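Local coordinates for sterol regulatory element-binding protein cleavage-activating protein (Schizosaccharomyces pombe, PDB 4YHC), which escorts the transcription factor precursor Sre1 for proteolytic processing when sterol or oxygen is low, here seen as its WD40 domain, at residues A[3-17]-A[423-435]. The protein carries 9 engineered substitutions. Sequence-based numbering, arbitrary orientation.
Sequences WSDHDELSTDTTLHE and RSKSLKMYNSLII. Engineered in segment 423-435: Ser-424 (natural residue Cys).
Met-429 is extended beyond CG (chi2 -175°, chi3 -178°), and this carries its SD and CE over one face of the Trp-3 indole. Met-429 CE makes a CH-pi contact with the five-membered ring of Trp-3, 4.0 Å from its centroid, and the sulfur makes a Met-aromatic contact. Ile-434 CD1 packs 3.7 Å from Trp-3 CB. The indole is also held from within its own segment. Its NE1 donates in the ring plane to the syn lone pair of Asp-7 OD2 (2.7 Å), while Ser-4 OG meets Asp-7 OD1 from above the carboxylate plane.

His-6 and Tyr-430 form a hydrogen-bonded antiparallel pair, as do Glu-8 and Lys-428. Tyr-430 CB sits over the His-6 ring, 3.5 Å from its centroid. The His-6 and Tyr-430 planes are 13° apart, but the rings are offset with little overlap. A type II beta turn from Met-429 to Ser-432 takes the chain round this end, and Leu-433 N donates to Trp-3 O (2.7 Å).

At the other end Lys-425 is extended past CG. Its NZ forms a salt bridge with Asp-12 OD1 (2.7 Å) and a hydrogen bond to Glu-17 O (2.8 Å). Phe-20 O also accepts from NZ. The His-16 CB lies over the Arg-423 guanidinium.

Strand 6-8 thus adds an outer strand to the propeller-blade sheet, beside strand 421-432, which pairs on its other side with strand 406-416. Trp-3 also touches Pro-24 of strand 20-24 and Ala-458 of strand 456-462, in the adjacent sheet.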
loop_
_atom_site.group_PDB
_atom_site.type_symbol
_atom_site.label_atom_id
_atom_site.label_comp_id
_atom_site.label_asym_id
_atom_site.label_seq_id
_atom_site.Cartn_x
_atom_site.Cartn_y
_atom_site.Cartn_z
ATOM N N TRP A 3 2.298 7.196 -25.146
ATOM C CA TRP A 3 1.457 8.246 -24.687
ATOM C C TRP A 3 1.687 9.526 -25.431
ATOM O O TRP A 3 1.024 10.524 -25.107
ATOM C CB TRP A 3 1.599 8.462 -23.180
ATOM C CG TRP A 3 2.958 8.685 -22.647
ATOM C CD1 TRP A 3 4.023 9.269 -23.306
ATOM C CD2 TRP A 3 3.465 8.272 -21.358
ATOM N NE1 TRP A 3 5.118 9.280 -22.499
ATOM C CE2 TRP A 3 4.810 8.695 -21.290
ATOM C CE3 TRP A 3 2.895 7.657 -20.240
ATOM C CZ2 TRP A 3 5.581 8.538 -20.168
ATOM C CZ3 TRP A 3 3.702 7.436 -19.110
ATOM C CH2 TRP A 3 5.036 7.857 -19.092
ATOM N N SER A 4 2.625 9.522 -26.388
ATOM C CA SER A 4 2.986 10.735 -27.164
ATOM C C SER A 4 3.556 10.306 -28.504
ATOM O O SER A 4 3.858 9.116 -28.687
ATOM C CB SER A 4 4.048 11.563 -26.467
ATOM O OG SER A 4 5.263 10.806 -26.152
ATOM N N ASP A 5 3.777 11.254 -29.422
ATOM C CA ASP A 5 4.663 10.951 -30.586
ATOM C C ASP A 5 6.084 10.783 -30.119
ATOM O O ASP A 5 6.737 9.764 -30.444
ATOM C CB ASP A 5 4.612 12.032 -31.629
ATOM C CG ASP A 5 3.317 12.028 -32.398
ATOM O OD1 ASP A 5 2.424 11.130 -32.162
ATOM O OD2 ASP A 5 3.214 12.964 -33.223
ATOM N N HIS A 6 6.548 11.730 -29.316
ATOM C CA HIS A 6 7.846 11.555 -28.611
ATOM C C HIS A 6 7.899 12.384 -27.363
ATOM O O HIS A 6 7.215 13.393 -27.243
ATOM C CB HIS A 6 9.039 11.978 -29.519
ATOM C CG HIS A 6 9.080 13.453 -29.835
ATOM N ND1 HIS A 6 8.443 14.001 -30.931
ATOM C CD2 HIS A 6 9.646 14.496 -29.183
ATOM C CE1 HIS A 6 8.634 15.310 -30.951
ATOM N NE2 HIS A 6 9.387 15.629 -29.925
ATOM N N ASP A 7 8.779 11.976 -26.471
ATOM C CA ASP A 7 9.101 12.700 -25.263
ATOM C C ASP A 7 10.479 13.311 -25.383
ATOM O O ASP A 7 11.389 12.697 -25.957
ATOM C CB ASP A 7 9.106 11.736 -24.090
ATOM C CG ASP A 7 7.713 11.226 -23.735
ATOM O OD1 ASP A 7 6.714 11.708 -24.308
ATOM O OD2 ASP A 7 7.596 10.402 -22.792
ATOM N N GLU A 8 10.649 14.503 -24.838
ATOM C CA GLU A 8 11.950 15.132 -24.756
ATOM C C GLU A 8 12.374 15.427 -23.323
ATOM O O GLU A 8 11.559 15.884 -22.532
ATOM C CB GLU A 8 11.879 16.440 -25.592
ATOM C CG GLU A 8 13.025 17.421 -25.362
ATOM C CD GLU A 8 12.713 18.828 -25.878
ATOM O OE1 GLU A 8 13.062 19.782 -25.148
ATOM O OE2 GLU A 8 12.131 18.976 -26.989
ATOM N N LEU A 9 13.629 15.094 -22.972
ATOM C CA LEU A 9 14.242 15.368 -21.656
ATOM C C LEU A 9 15.654 15.908 -21.874
ATOM O O LEU A 9 16.237 15.684 -22.935
ATOM C CB LEU A 9 14.419 14.071 -20.873
ATOM C CG LEU A 9 13.104 13.383 -20.494
ATOM C CD1 LEU A 9 12.594 12.477 -21.580
ATOM C CD2 LEU A 9 13.297 12.508 -19.295
ATOM N N SER A 10 16.198 16.594 -20.875
ATOM C CA SER A 10 17.591 16.919 -20.881
ATOM C C SER A 10 18.441 15.671 -20.681
ATOM O O SER A 10 18.104 14.829 -19.878
ATOM C CB SER A 10 17.901 17.944 -19.800
ATOM O OG SER A 10 17.231 19.122 -20.162
ATOM N N THR A 11 19.557 15.591 -21.394
ATOM C CA THR A 11 20.555 14.577 -21.129
ATOM C C THR A 11 21.103 14.668 -19.714
ATOM O O THR A 11 21.308 15.756 -19.212
ATOM C CB THR A 11 21.660 14.675 -22.195
ATOM O OG1 THR A 11 21.034 14.502 -23.488
ATOM C CG2 THR A 11 22.729 13.593 -22.007
ATOM N N ASP A 12 21.271 13.520 -19.037
ATOM C CA ASP A 12 21.801 13.506 -17.665
ATOM C C ASP A 12 23.266 13.996 -17.672
ATOM O O ASP A 12 24.011 13.663 -18.571
ATOM C CB ASP A 12 21.740 12.107 -17.048
ATOM C CG ASP A 12 20.325 11.586 -16.932
ATOM O OD1 ASP A 12 19.462 12.352 -16.478
ATOM O OD2 ASP A 12 20.049 10.439 -17.352
ATOM N N THR A 13 23.647 14.752 -16.654
ATOM C CA THR A 13 25.012 15.214 -16.513
ATOM C C THR A 13 25.735 14.667 -15.297
ATOM O O THR A 13 26.868 15.093 -15.048
ATOM C CB THR A 13 25.028 16.744 -16.399
ATOM O OG1 THR A 13 24.428 17.162 -15.152
ATOM C CG2 THR A 13 24.255 17.371 -17.566
ATOM N N THR A 14 25.065 13.839 -14.481
ATOM C CA THR A 14 25.685 13.198 -13.274
ATOM C C THR A 14 25.112 11.816 -13.170
ATOM O O THR A 14 24.014 11.572 -13.686
ATOM C CB THR A 14 25.483 13.957 -11.928
ATOM O OG1 THR A 14 24.157 13.776 -11.334
ATOM C CG2 THR A 14 25.763 15.454 -12.119
ATOM N N LEU A 15 25.884 10.913 -12.579
ATOM C CA LEU A 15 25.403 9.571 -12.262
ATOM C C LEU A 15 24.152 9.653 -11.422
ATOM O O LEU A 15 23.222 8.917 -11.689
ATOM C CB LEU A 15 26.436 8.714 -11.545
ATOM C CG LEU A 15 26.155 7.202 -11.675
ATOM C CD1 LEU A 15 26.509 6.739 -13.094
ATOM C CD2 LEU A 15 26.890 6.330 -10.642
ATOM N N HIS A 16 24.099 10.582 -10.483
ATOM C CA HIS A 16 22.884 10.767 -9.664
ATOM C C HIS A 16 21.638 11.030 -10.483
ATOM O O HIS A 16 20.586 10.424 -10.215
ATOM C CB HIS A 16 23.035 11.862 -8.617
ATOM C CG HIS A 16 24.223 11.673 -7.733
ATOM N ND1 HIS A 16 24.575 10.446 -7.209
ATOM C CD2 HIS A 16 25.148 12.551 -7.289
ATOM C CE1 HIS A 16 25.673 10.576 -6.481
ATOM N NE2 HIS A 16 26.030 11.847 -6.502
ATOM N N GLU A 17 21.759 11.882 -11.505
ATOM C CA GLU A 17 20.625 12.165 -12.396
ATOM C C GLU A 17 20.259 10.993 -13.206
ATOM O O GLU A 17 19.108 10.757 -13.475
ATOM C CB GLU A 17 20.943 13.296 -13.357
ATOM C CG GLU A 17 21.070 14.596 -12.602
ATOM C CD GLU A 17 21.472 15.736 -13.517
ATOM O OE1 GLU A 17 22.058 15.502 -14.615
ATOM O OE2 GLU A 17 21.196 16.880 -13.133
ATOM N N ARG A 423 15.303 16.521 -6.558
ATOM C CA ARG A 423 15.753 16.522 -7.969
ATOM C C ARG A 423 14.537 16.608 -8.860
ATOM O O ARG A 423 13.518 15.984 -8.562
ATOM C CB ARG A 423 16.408 15.194 -8.301
ATOM C CG ARG A 423 17.896 15.169 -8.190
ATOM C CD ARG A 423 18.462 13.862 -8.741
ATOM N NE ARG A 423 19.007 13.062 -7.658
ATOM C CZ ARG A 423 20.166 13.318 -7.071
ATOM N NH1 ARG A 423 20.907 14.350 -7.469
ATOM N NH2 ARG A 423 20.594 12.539 -6.089
ATOM N N SER A 424 14.631 17.292 -9.986
ATOM C CA SER A 424 13.511 17.371 -10.885
ATOM C C SER A 424 13.978 17.267 -12.306
ATOM O O SER A 424 15.114 17.553 -12.591
ATOM C CB SER A 424 12.712 18.653 -10.693
ATOM O OG SER A 424 13.542 19.737 -11.033
ATOM N N LYS A 425 13.113 16.736 -13.163
ATOM C CA LYS A 425 13.363 16.611 -14.568
ATOM C C LYS A 425 12.122 17.162 -15.260
ATOM O O LYS A 425 10.965 16.941 -14.833
ATOM C CB LYS A 425 13.623 15.149 -15.012
ATOM C CG LYS A 425 14.905 14.532 -14.455
ATOM C CD LYS A 425 15.309 13.246 -15.132
ATOM C CE LYS A 425 16.716 12.813 -14.647
ATOM N NZ LYS A 425 17.143 11.571 -15.320
ATOM N N SER A 426 12.382 17.938 -16.297
ATOM C CA SER A 426 11.351 18.473 -17.176
ATOM C C SER A 426 11.092 17.449 -18.308
ATOM O O SER A 426 12.037 16.923 -18.922
ATOM C CB SER A 426 11.868 19.847 -17.690
ATOM O OG SER A 426 10.893 20.509 -18.449
ATOM N N LEU A 427 9.834 17.138 -18.569
ATOM C CA LEU A 427 9.484 16.085 -19.512
ATOM C C LEU A 427 8.515 16.702 -20.471
ATOM O O LEU A 427 7.366 17.026 -20.092
ATOM C CB LEU A 427 8.825 14.913 -18.802
ATOM C CG LEU A 427 8.530 13.700 -19.675
ATOM C CD1 LEU A 427 8.000 12.531 -18.826
ATOM C CD2 LEU A 427 7.509 13.978 -20.712
ATOM N N LYS A 428 8.944 16.891 -21.720
ATOM C CA LYS A 428 8.048 17.455 -22.733
ATOM C C LYS A 428 7.479 16.356 -23.600
ATOM O O LYS A 428 8.239 15.581 -24.167
ATOM C CB LYS A 428 8.790 18.459 -23.613
ATOM C CG LYS A 428 7.906 19.010 -24.695
ATOM C CD LYS A 428 8.683 19.777 -25.775
ATOM C CE LYS A 428 8.925 21.250 -25.451
ATOM N NZ LYS A 428 8.916 22.109 -26.702
ATOM N N MET A 429 6.162 16.312 -23.733
ATOM C CA MET A 429 5.467 15.281 -24.504
ATOM C C MET A 429 4.834 15.934 -25.741
ATOM O O MET A 429 3.923 16.804 -25.620
ATOM C CB MET A 429 4.334 14.626 -23.687
ATOM C CG MET A 429 4.785 13.883 -22.408
ATOM S SD MET A 429 3.363 13.040 -21.636
ATOM C CE MET A 429 4.078 12.312 -20.183
ATOM N N TYR A 430 5.334 15.528 -26.903
ATOM C CA TYR A 430 4.892 16.100 -28.177
ATOM C C TYR A 430 3.739 15.290 -28.689
ATOM O O TYR A 430 3.846 14.103 -28.826
ATOM C CB TYR A 430 6.027 16.081 -29.201
ATOM C CG TYR A 430 5.599 16.795 -30.430
ATOM C CD1 TYR A 430 5.587 18.177 -30.464
ATOM C CD2 TYR A 430 5.118 16.106 -31.521
ATOM C CE1 TYR A 430 5.171 18.856 -31.588
ATOM C CE2 TYR A 430 4.696 16.772 -32.664
ATOM C CZ TYR A 430 4.730 18.149 -32.688
ATOM O OH TYR A 430 4.306 18.829 -33.795
ATOM N N ASN A 431 2.617 15.935 -28.922
ATOM C CA ASN A 431 1.388 15.228 -29.269
ATOM C C ASN A 431 0.909 14.200 -28.202
ATOM O O ASN A 431 0.565 13.013 -28.500
ATOM C CB ASN A 431 1.498 14.560 -30.612
ATOM C CG ASN A 431 0.153 14.432 -31.258
ATOM O OD1 ASN A 431 -0.765 15.202 -30.933
ATOM N ND2 ASN A 431 -0.000 13.460 -32.147
ATOM N N SER A 432 0.957 14.667 -26.961
ATOM C CA SER A 432 0.519 13.846 -25.830
ATOM C C SER A 432 -0.900 13.307 -26.003
ATOM O O SER A 432 -1.812 14.025 -26.353
ATOM C CB SER A 432 0.598 14.637 -24.531
ATOM O OG SER A 432 0.105 13.855 -23.433
ATOM N N LEU A 433 -1.102 12.038 -25.698
ATOM C CA LEU A 433 -2.461 11.514 -25.548
ATOM C C LEU A 433 -3.002 11.545 -24.088
ATOM O O LEU A 433 -3.979 10.885 -23.760
ATOM C CB LEU A 433 -2.468 10.094 -26.066
ATOM C CG LEU A 433 -2.604 9.952 -27.579
ATOM C CD1 LEU A 433 -1.943 11.064 -28.378
ATOM C CD2 LEU A 433 -2.095 8.591 -27.983
ATOM N N ILE A 434 -2.381 12.289 -23.201
ATOM C CA ILE A 434 -2.837 12.315 -21.819
ATOM C C ILE A 434 -3.673 13.542 -21.557
ATOM O O ILE A 434 -3.190 14.628 -21.631
ATOM C CB ILE A 434 -1.653 12.247 -20.848
ATOM C CG1 ILE A 434 -0.953 10.891 -21.027
ATOM C CG2 ILE A 434 -2.129 12.325 -19.400
ATOM C CD1 ILE A 434 0.508 10.907 -20.639
ATOM N N ILE A 435 -4.940 13.379 -21.196
ATOM C CA ILE A 435 -5.745 14.592 -20.840
ATOM C C ILE A 435 -6.099 14.690 -19.334
ATOM O O ILE A 435 -6.556 15.720 -18.859
ATOM C CB ILE A 435 -6.968 14.809 -21.765
ATOM C CG1 ILE A 435 -7.756 13.514 -21.977
ATOM C CG2 ILE A 435 -6.488 15.391 -23.097
ATOM C CD1 ILE A 435 -7.106 12.489 -22.897
HETATM O O HOH W 1 0.757 10.473 -30.080
HETATM O O HOH W 2 12.208 21.655 -27.450
HETATM O O HOH W 3 14.745 16.897 -18.522
#